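Local coordinates for deoxyhypusine hydroxylase (Homo sapiens, PDB 4D50), which hydroxylates the deoxyhypusine side chain of translation initiation factor eIF5A at a diiron centre, completing the formation of hypusine, at residues A[153-167]-A[178-190]. Numbering follows the deposited sequence.
Sequences DPAPPAEERDVGRLR and FERYRAMFALRNA
Pro157 and Ala158 bring an extended loop against the flank of helix 178-190, their backbone closing to 4.6 Å between Pro157 CA and Arg182 CA. There Ala158 N donates to Arg182 O at 2.9 Å, a carbonyl that also accepts the helical bond from Ala186 N on the opposite face of its plane. Beyond the loop the chain enters helix 163-167, which returns roughly antiparallel, at 148° and 9.4 Å between axes.

Arg182 secures the proline-rich run, whose prolines have no amide hydrogen but leave their carbonyls to accept. With its chain bent at chi3 (59°), the guanidinium donates NE to Pro156 O (3.1 Å) and NH2 to Pro157 O, the latter nearly straight at 174°; Pro156 CG lies over one of its faces. Ala155, small enough to fit, presses CB between Phe178 CE1 and Tyr181 CB.

This loop runs from helix 121-140 toward the second group of HEAT-like repeats; helix 178-190 belongs to the third repeat, the first of that group. Tyr181, edge-on to Pro154 CG, stands near the iron ligand His212.

At the start of the loop, Asp153 lays its carboxylate almost parallel to the Phe185 ring, with CB 4.0 Å from the ring centroid in a CH-pi contact. Arg188 NH1 and NH2 both grip Asp153 OD2 from one face of the carboxylate, NH2 at 3.0 Å; NE and NH2 also hold Asn189 OD1, which fixes the guanidinium's rotation. Arg188 NH1 also bonds to Gln220, and Ser151 bonds to Asp153 OD1, so both members of the salt bridge have second partners.

Between the helices, Leu166 wedges CD2 against Ala186 CB (3.6 Å) and CB against Leu187 CD2, the alanine methyl leaving room for the branched leucine. Val163 CG2 meets Ala190 CB at the more exposed margin.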
ATOM      1  N   ASP A 153      -8.288   1.805  -4.179  1.00  9.86           N
ATOM      2  CA  ASP A 153      -7.405   2.958  -4.015  1.00 10.18           C
ATOM      3  C   ASP A 153      -7.941   3.907  -2.987  1.00  9.19           C
ATOM      4  O   ASP A 153      -9.172   3.930  -2.715  1.00  9.84           O
ATOM      5  CB  ASP A 153      -7.257   3.693  -5.369  1.00  9.85           C
ATOM      6  CG  ASP A 153      -6.644   2.807  -6.470  1.00 11.59           C
ATOM      7  OD1 ASP A 153      -5.833   1.858  -6.128  1.00 12.34           O
ATOM      8  OD2 ASP A 153      -7.010   3.006  -7.625  1.00 11.40           O
ATOM      9  N   PRO A 154      -7.084   4.746  -2.398  1.00  8.68           N
ATOM     10  CA  PRO A 154      -7.591   5.667  -1.401  1.00  9.85           C
ATOM     11  C   PRO A 154      -8.408   6.813  -1.924  1.00  9.64           C
ATOM     12  O   PRO A 154      -8.943   7.514  -1.112  1.00 11.71           O
ATOM     13  CB  PRO A 154      -6.315   6.256  -0.777  1.00  9.85           C
ATOM     14  CG  PRO A 154      -5.209   5.868  -1.698  1.00  9.59           C
ATOM     15  CD  PRO A 154      -5.615   4.613  -2.297  1.00  9.05           C
ATOM     16  N   ALA A 155      -8.412   7.032  -3.235  1.00  9.54           N
ATOM     17  CA  ALA A 155      -9.185   8.065  -3.894  1.00  9.84           C
ATOM     18  C   ALA A 155      -9.517   7.650  -5.272  1.00  9.80           C
ATOM     19  O   ALA A 155      -8.784   6.958  -5.878  1.00  9.65           O
ATOM     20  CB  ALA A 155      -8.537   9.430  -3.919  1.00  9.79           C
ATOM     21  N   PRO A 156     -10.732   8.046  -5.734  1.00  9.38           N
ATOM     22  CA  PRO A 156     -11.173   7.697  -7.074  1.00  9.21           C
ATOM     23  C   PRO A 156     -10.474   8.599  -8.085  1.00  8.41           C
ATOM     24  O   PRO A 156     -10.076   9.668  -7.741  1.00  7.53           O
ATOM     25  CB  PRO A 156     -12.666   8.049  -7.063  1.00 10.18           C
ATOM     26  CG  PRO A 156     -12.756   9.154  -6.046  1.00  9.82           C
ATOM     27  CD  PRO A 156     -11.781   8.743  -4.980  1.00 10.50           C
ATOM     28  N   PRO A 157     -10.270   8.119  -9.286  1.00  7.74           N
ATOM     29  CA  PRO A 157      -9.487   8.928 -10.237  1.00  8.49           C
ATOM     30  C   PRO A 157     -10.221  10.195 -10.604  1.00  8.76           C
ATOM     31  O   PRO A 157     -11.474  10.178 -10.643  1.00  9.87           O
ATOM     32  CB  PRO A 157      -9.361   8.012 -11.455  1.00  9.25           C
ATOM     33  CG  PRO A 157     -10.512   7.096 -11.400  1.00  9.20           C
ATOM     34  CD  PRO A 157     -10.792   6.894  -9.915  1.00  8.61           C
ATOM     35  N   ALA A 158      -9.466  11.253 -10.823  1.00  9.09           N
ATOM     36  CA  ALA A 158     -10.003  12.538 -11.324  1.00  9.64           C
ATOM     37  C   ALA A 158     -10.653  12.317 -12.679  1.00  9.96           C
ATOM     38  O   ALA A 158     -10.268  11.409 -13.413  1.00  9.36           O
ATOM     39  CB  ALA A 158      -8.926  13.603 -11.401  1.00  9.41           C
ATOM     40  N   GLU A 159     -11.727  13.076 -12.978  1.00 11.90           N
ATOM     41  CA  GLU A 159     -12.342  12.991 -14.275  1.00 13.60           C
ATOM     42  C   GLU A 159     -11.513  13.631 -15.459  1.00 13.24           C
ATOM     43  O   GLU A 159     -11.582  13.163 -16.600  1.00 13.40           O
ATOM     44  CB  GLU A 159     -13.757  13.619 -14.234  1.00 13.23           C
ATOM     45  CG  GLU A 159     -14.779  12.748 -13.491  1.00 15.20           C
ATOM     46  CD  GLU A 159     -15.117  11.453 -14.179  1.00 18.22           C
ATOM     47  OE1 GLU A 159     -14.940  11.317 -15.367  1.00 21.73           O
ATOM     48  OE2 GLU A 159     -15.569  10.502 -13.510  1.00 24.88           O
ATOM     49  N   GLU A 160     -10.677  14.567 -15.146  1.00 15.12           N
ATOM     50  CA  GLU A 160      -9.833  15.217 -16.129  1.00 16.53           C
ATOM     51  C   GLU A 160      -8.940  14.168 -16.838  1.00 18.10           C
ATOM     52  O   GLU A 160      -8.333  13.333 -16.159  1.00 17.27           O
ATOM     53  CB  GLU A 160      -9.010  16.314 -15.452  1.00 15.61           C
ATOM     54  CG  GLU A 160      -7.917  16.955 -16.287  1.00 18.23           C
ATOM     55  CD  GLU A 160      -8.463  17.729 -17.481  1.00 18.84           C
ATOM     56  OE1 GLU A 160      -9.016  18.790 -17.250  1.00 20.78           O
ATOM     57  OE2 GLU A 160      -8.378  17.227 -18.626  1.00 19.82           O
ATOM     58  N   ARG A 161      -8.863  14.230 -18.172  1.00 17.15           N
ATOM     59  CA  ARG A 161      -8.073  13.249 -18.940  1.00 19.44           C
ATOM     60  C   ARG A 161      -6.792  13.794 -19.525  1.00 20.08           C
ATOM     61  O   ARG A 161      -5.837  13.010 -19.844  1.00 19.95           O
ATOM     62  CB  ARG A 161      -8.911  12.638 -20.035  1.00 20.98           C
ATOM     63  CG  ARG A 161     -10.046  11.787 -19.470  1.00 24.19           C
ATOM     64  CD  ARG A 161     -10.917  11.322 -20.612  1.00 27.88           C
ATOM     65  NE  ARG A 161     -12.146  10.680 -20.112  1.00 31.53           N
ATOM     66  CZ  ARG A 161     -13.232  10.447 -20.839  1.00 32.66           C
ATOM     67  NH1 ARG A 161     -13.280  10.810 -22.126  1.00 36.81           N
ATOM     68  NH2 ARG A 161     -14.270   9.834 -20.281  1.00 32.40           N
ATOM     69  N   ASP A 162      -6.707  15.110 -19.565  1.00 18.74           N
ATOM     70  CA  ASP A 162      -5.491  15.733 -20.035  1.00 18.97           C
ATOM     71  C   ASP A 162      -4.331  15.553 -19.016  1.00 17.68           C
ATOM     72  O   ASP A 162      -4.375  16.069 -17.904  1.00 16.80           O
ATOM     73  CB  ASP A 162      -5.648  17.219 -20.285  1.00 18.83           C
ATOM     74  CG  ASP A 162      -4.425  17.812 -20.967  1.00 19.36           C
ATOM     75  OD1 ASP A 162      -4.262  17.551 -22.164  1.00 22.06           O
ATOM     76  OD2 ASP A 162      -3.619  18.476 -20.329  1.00 18.17           O
ATOM     77  N   VAL A 163      -3.278  14.910 -19.466  1.00 17.64           N
ATOM     78  CA  VAL A 163      -2.099  14.608 -18.619  1.00 16.34           C
ATOM     79  C   VAL A 163      -1.496  15.912 -18.095  1.00 15.56           C
ATOM     80  O   VAL A 163      -1.110  16.001 -16.920  1.00 13.61           O
ATOM     81  CB  VAL A 163      -1.038  13.762 -19.327  1.00 19.01           C
ATOM     82  CG1 VAL A 163       0.309  13.783 -18.572  1.00 19.26           C
ATOM     83  CG2 VAL A 163      -1.547  12.343 -19.457  1.00 18.66           C
ATOM     84  N   GLY A 164      -1.374  16.946 -18.940  1.00 15.10           N
ATOM     85  CA  GLY A 164      -0.730  18.187 -18.450  1.00 15.43           C
ATOM     86  C   GLY A 164      -1.521  18.874 -17.343  1.00 14.61           C
ATOM     87  O   GLY A 164      -0.973  19.280 -16.342  1.00 13.54           O
ATOM     88  N   ARG A 165      -2.849  18.942 -17.510  1.00 16.17           N
ATOM     89  CA  ARG A 165      -3.743  19.436 -16.462  1.00 15.75           C
ATOM     90  C   ARG A 165      -3.775  18.560 -15.168  1.00 13.40           C
ATOM     91  O   ARG A 165      -3.813  19.095 -14.057  1.00 12.78           O
ATOM     92  CB  ARG A 165      -5.170  19.517 -17.013  1.00 18.00           C
ATOM     93  CG  ARG A 165      -5.364  20.600 -18.073  1.00 23.55           C
ATOM     94  CD  ARG A 165      -6.850  20.731 -18.389  1.00 25.68           C
ATOM     95  NE  ARG A 165      -7.200  21.446 -19.633  1.00 34.33           N
ATOM     96  CZ  ARG A 165      -7.558  20.876 -20.798  1.00 39.01           C
ATOM     97  NH1 ARG A 165      -7.575  19.554 -20.967  1.00 42.85           N
ATOM     98  NH2 ARG A 165      -7.870  21.647 -21.840  1.00 44.75           N
ATOM     99  N   LEU A 166      -3.691  17.256 -15.339  1.00 13.72           N
ATOM    100  CA  LEU A 166      -3.523  16.348 -14.166  1.00 11.82           C
ATOM    101  C   LEU A 166      -2.205  16.602 -13.406  1.00 10.66           C
ATOM    102  O   LEU A 166      -2.152  16.600 -12.146  1.00 10.40           O
ATOM    103  CB  LEU A 166      -3.600  14.882 -14.611  1.00 10.73           C
ATOM    104  CG  LEU A 166      -4.966  14.409 -15.111  1.00 10.94           C
ATOM    105  CD1 LEU A 166      -4.890  13.080 -15.770  1.00 10.72           C
ATOM    106  CD2 LEU A 166      -5.978  14.399 -13.981  1.00 10.37           C
ATOM    107  N   ARG A 167      -1.141  16.832 -14.164  1.00 11.60           N
ATOM    108  CA  ARG A 167       0.179  17.087 -13.573  1.00 12.21           C
ATOM    109  C   ARG A 167       0.100  18.357 -12.758  1.00 13.56           C
ATOM    110  O   ARG A 167       0.581  18.452 -11.666  1.00 11.32           O
ATOM    111  CB  ARG A 167       1.233  17.192 -14.658  1.00 12.90           C
ATOM    112  CG  ARG A 167       2.591  17.647 -14.163  1.00 14.87           C
ATOM    113  CD  ARG A 167       3.472  17.966 -15.373  1.00 16.25           C
ATOM    114  NE  ARG A 167       4.668  18.629 -14.876  1.00 19.16           N
ATOM    115  CZ  ARG A 167       4.717  19.906 -14.455  1.00 23.65           C
ATOM    116  NH1 ARG A 167       3.640  20.717 -14.451  1.00 23.94           N
ATOM    117  NH2 ARG A 167       5.866  20.373 -13.987  1.00 26.36           N
ATOM    118  N   PHE A 178      -6.801  15.228  -1.028  1.00 11.26           N
ATOM    119  CA  PHE A 178      -7.660  14.291  -1.710  1.00 10.54           C
ATOM    120  C   PHE A 178      -7.714  14.579  -3.174  1.00 11.04           C
ATOM    121  O   PHE A 178      -7.687  13.639  -3.985  1.00  9.35           O
ATOM    122  CB  PHE A 178      -9.075  14.341  -1.122  1.00 11.08           C
ATOM    123  CG  PHE A 178      -9.987  13.273  -1.620  1.00 10.45           C
ATOM    124  CD1 PHE A 178      -9.835  11.975  -1.207  1.00 10.97           C
ATOM    125  CD2 PHE A 178     -11.068  13.599  -2.439  1.00 11.54           C
ATOM    126  CE1 PHE A 178     -10.716  11.004  -1.617  1.00 10.21           C
ATOM    127  CE2 PHE A 178     -11.976  12.653  -2.787  1.00 10.33           C
ATOM    128  CZ  PHE A 178     -11.813  11.348  -2.368  1.00  9.74           C
ATOM    129  N   GLU A 179      -7.775  15.856  -3.527  1.00 13.09           N
ATOM    130  CA  GLU A 179      -7.897  16.218  -4.942  1.00 13.88           C
ATOM    131  C   GLU A 179      -6.576  15.850  -5.676  1.00 10.80           C
ATOM    132  O   GLU A 179      -6.592  15.414  -6.849  1.00  8.47           O
ATOM    133  CB  GLU A 179      -8.211  17.696  -5.050  1.00 16.99           C
ATOM    134  CG  GLU A 179      -9.672  18.096  -5.005  1.00 23.02           C
ATOM    135  CD  GLU A 179     -10.418  17.839  -3.689  1.00 30.45           C
ATOM    136  OE1 GLU A 179      -9.794  17.508  -2.649  1.00 36.13           O
ATOM    137  OE2 GLU A 179     -11.671  17.983  -3.713  1.00 39.44           O
ATOM    138  N   ARG A 180      -5.462  16.009  -4.966  1.00 11.11           N
ATOM    139  CA  ARG A 180      -4.160  15.700  -5.495  1.00 10.86           C
ATOM    140  C   ARG A 180      -4.078  14.201  -5.732  1.00 10.00           C
ATOM    141  O   ARG A 180      -3.464  13.789  -6.715  1.00 11.12           O
ATOM    142  CB  ARG A 180      -3.024  16.178  -4.575  1.00 11.20           C
ATOM    143  CG  ARG A 180      -3.136  17.638  -4.325  1.00 12.36           C
ATOM    144  CD  ARG A 180      -1.988  18.146  -3.480  1.00 12.25           C
ATOM    145  NE  ARG A 180      -0.679  18.007  -4.112  1.00 12.68           N
ATOM    146  CZ  ARG A 180       0.482  18.203  -3.460  1.00 14.61           C
ATOM    147  NH1 ARG A 180       0.497  18.608  -2.167  1.00 15.48           N
ATOM    148  NH2 ARG A 180       1.649  18.082  -4.063  1.00 15.66           N
ATOM    149  N   TYR A 181      -4.561  13.410  -4.789  1.00  9.52           N
ATOM    150  CA  TYR A 181      -4.600  11.955  -4.959  1.00  9.43           C
ATOM    151  C   TYR A 181      -5.476  11.555  -6.112  1.00  8.14           C
ATOM    152  O   TYR A 181      -5.220  10.586  -6.867  1.00  8.64           O
ATOM    153  CB  TYR A 181      -5.084  11.264  -3.673  1.00  9.08           C
ATOM    154  CG  TYR A 181      -4.010  10.883  -2.692  1.00  8.58           C
ATOM    155  CD1 TYR A 181      -3.128  11.835  -2.191  1.00  9.80           C
ATOM    156  CD2 TYR A 181      -3.980   9.640  -2.150  1.00  8.66           C
ATOM    157  CE1 TYR A 181      -2.130  11.503  -1.307  1.00  9.99           C
ATOM    158  CE2 TYR A 181      -2.971   9.302  -1.243  1.00 10.52           C
ATOM    159  CZ  TYR A 181      -2.064  10.237  -0.831  1.00  9.94           C
ATOM    160  OH  TYR A 181      -1.079   9.919   0.128  1.00 11.60           O
ATOM    161  N   ARG A 182      -6.582  12.281  -6.317  1.00  8.71           N
ATOM    162  CA  ARG A 182      -7.425  11.902  -7.458  1.00  7.71           C
ATOM    163  C   ARG A 182      -6.671  12.076  -8.810  1.00  7.17           C
ATOM    164  O   ARG A 182      -6.824  11.296  -9.737  1.00  6.56           O
ATOM    165  CB  ARG A 182      -8.723  12.793  -7.433  1.00  7.44           C
ATOM    166  CG  ARG A 182      -9.645  12.458  -6.302  1.00  7.54           C
ATOM    167  CD  ARG A 182     -11.090  12.898  -6.545  1.00  7.72           C
ATOM    168  NE  ARG A 182     -11.660  12.298  -7.733  1.00  8.48           N
ATOM    169  CZ  ARG A 182     -12.833  12.676  -8.239  1.00 10.43           C
ATOM    170  NH1 ARG A 182     -13.514  13.662  -7.652  1.00 12.49           N
ATOM    171  NH2 ARG A 182     -13.264  12.136  -9.352  1.00 12.25           N
ATOM    172  N   ALA A 183      -5.850  13.108  -8.884  1.00  6.69           N
ATOM    173  CA  ALA A 183      -5.108  13.459 -10.096  1.00  6.25           C
ATOM    174  C   ALA A 183      -3.987  12.412 -10.243  1.00  6.52           C
ATOM    175  O   ALA A 183      -3.720  11.970 -11.333  1.00  6.43           O
ATOM    176  CB  ALA A 183      -4.511  14.824  -9.932  1.00  6.48           C
ATOM    177  N   MET A 184      -3.501  11.932  -9.136  1.00  7.65           N
ATOM    178  CA  MET A 184      -2.426  10.914  -9.085  1.00  6.68           C
ATOM    179  C   MET A 184      -2.971   9.588  -9.688  1.00  6.70           C
ATOM    180  O   MET A 184      -2.334   8.977 -10.551  1.00  5.98           O
ATOM    181  CB  MET A 184      -1.930  10.646  -7.653  1.00  8.12           C
ATOM    182  CG  MET A 184      -0.624   9.875  -7.592  1.00  8.16           C
ATOM    183  SD  MET A 184      -0.351   9.339  -5.856  1.00  9.06           S
ATOM    184  CE  MET A 184      -0.107  10.860  -5.015  1.00  7.70           C
ATOM    185  N   PHE A 185      -4.159   9.150  -9.265  1.00  7.36           N
ATOM    186  CA  PHE A 185      -4.736   7.936  -9.806  1.00  7.60           C
ATOM    187  C   PHE A 185      -5.162   8.107 -11.215  1.00  6.69           C
ATOM    188  O   PHE A 185      -5.020   7.153 -12.011  1.00  5.82           O
ATOM    189  CB  PHE A 185      -5.849   7.368  -8.901  1.00  8.50           C
ATOM    190  CG  PHE A 185      -5.300   6.884  -7.627  1.00 10.17           C
ATOM    191  CD1 PHE A 185      -4.480   5.760  -7.605  1.00 11.22           C
ATOM    192  CD2 PHE A 185      -5.520   7.588  -6.457  1.00 12.14           C
ATOM    193  CE1 PHE A 185      -3.872   5.347  -6.435  1.00 12.73           C
ATOM    194  CE2 PHE A 185      -4.834   7.196  -5.310  1.00 13.96           C
ATOM    195  CZ  PHE A 185      -3.990   6.123  -5.348  1.00 12.39           C
ATOM    196  N   ALA A 186      -5.644   9.307 -11.606  1.00  7.93           N
ATOM    197  CA  ALA A 186      -5.924   9.551 -13.041  1.00  7.71           C
ATOM    198  C   ALA A 186      -4.683   9.495 -13.926  1.00  7.64           C
ATOM    199  O   ALA A 186      -4.749   8.994 -15.033  1.00  7.85           O
ATOM    200  CB  ALA A 186      -6.606  10.894 -13.238  1.00  7.53           C
ATOM    201  N   LEU A 187      -3.569   9.879 -13.388  1.00  9.08           N
ATOM    202  CA  LEU A 187      -2.246   9.856 -14.125  1.00  9.24           C
ATOM    203  C   LEU A 187      -1.846   8.432 -14.356  1.00  9.37           C
ATOM    204  O   LEU A 187      -1.472   8.080 -15.430  1.00  9.68           O
ATOM    205  CB  LEU A 187      -1.207  10.653 -13.390  1.00  9.70           C
ATOM    206  CG  LEU A 187      -1.292  12.161 -13.620  1.00  9.47           C
ATOM    207  CD1 LEU A 187      -0.551  12.918 -12.538  1.00  9.51           C
ATOM    208  CD2 LEU A 187      -0.832  12.532 -14.986  1.00 10.33           C
ATOM    209  N   ARG A 188      -1.913   7.630 -13.305  1.00  8.27           N
ATOM    210  CA  ARG A 188      -1.591   6.228 -13.342  1.00  8.25           C
ATOM    211  C   ARG A 188      -2.454   5.543 -14.430  1.00  7.93           C
ATOM    212  O   ARG A 188      -1.953   4.835 -15.307  1.00  7.23           O
ATOM    213  CB  ARG A 188      -1.701   5.574 -11.992  1.00  8.05           C
ATOM    214  CG  ARG A 188      -1.556   4.061 -12.115  1.00  8.44           C
ATOM    215  CD  ARG A 188      -2.274   3.300 -10.988  1.00  8.37           C
ATOM    216  NE  ARG A 188      -3.716   3.475 -11.066  1.00  8.89           N
ATOM    217  CZ  ARG A 188      -4.574   3.172 -10.092  1.00  8.33           C
ATOM    218  NH1 ARG A 188      -4.177   2.560  -8.949  1.00 10.07           N
ATOM    219  NH2 ARG A 188      -5.852   3.376 -10.333  1.00  9.26           N
ATOM    220  N   ASN A 189      -3.769   5.830 -14.416  1.00  7.74           N
ATOM    221  CA  ASN A 189      -4.661   5.216 -15.384  1.00  7.76           C
ATOM    222  C   ASN A 189      -4.440   5.685 -16.813  1.00  7.76           C
ATOM    223  O   ASN A 189      -4.615   4.860 -17.757  1.00  8.86           O
ATOM    224  CB  ASN A 189      -6.108   5.558 -15.005  1.00  7.16           C
ATOM    225  CG  ASN A 189      -6.544   4.850 -13.710  1.00  7.65           C
ATOM    226  OD1 ASN A 189      -5.831   4.044 -13.091  1.00  7.69           O
ATOM    227  ND2 ASN A 189      -7.761   5.149 -13.306  1.00  8.64           N
ATOM    228  N   ALA A 190      -4.057   6.934 -17.001  1.00  8.62           N
ATOM    229  CA  ALA A 190      -3.687   7.481 -18.330  1.00  8.66           C
ATOM    230  C   ALA A 190      -2.540   6.751 -18.964  1.00  9.75           C
ATOM    231  O   ALA A 190      -2.592   6.363 -20.199  1.00 10.10           O
ATOM    232  CB  ALA A 190      -3.391   8.969 -18.190  1.00  8.25           C
TER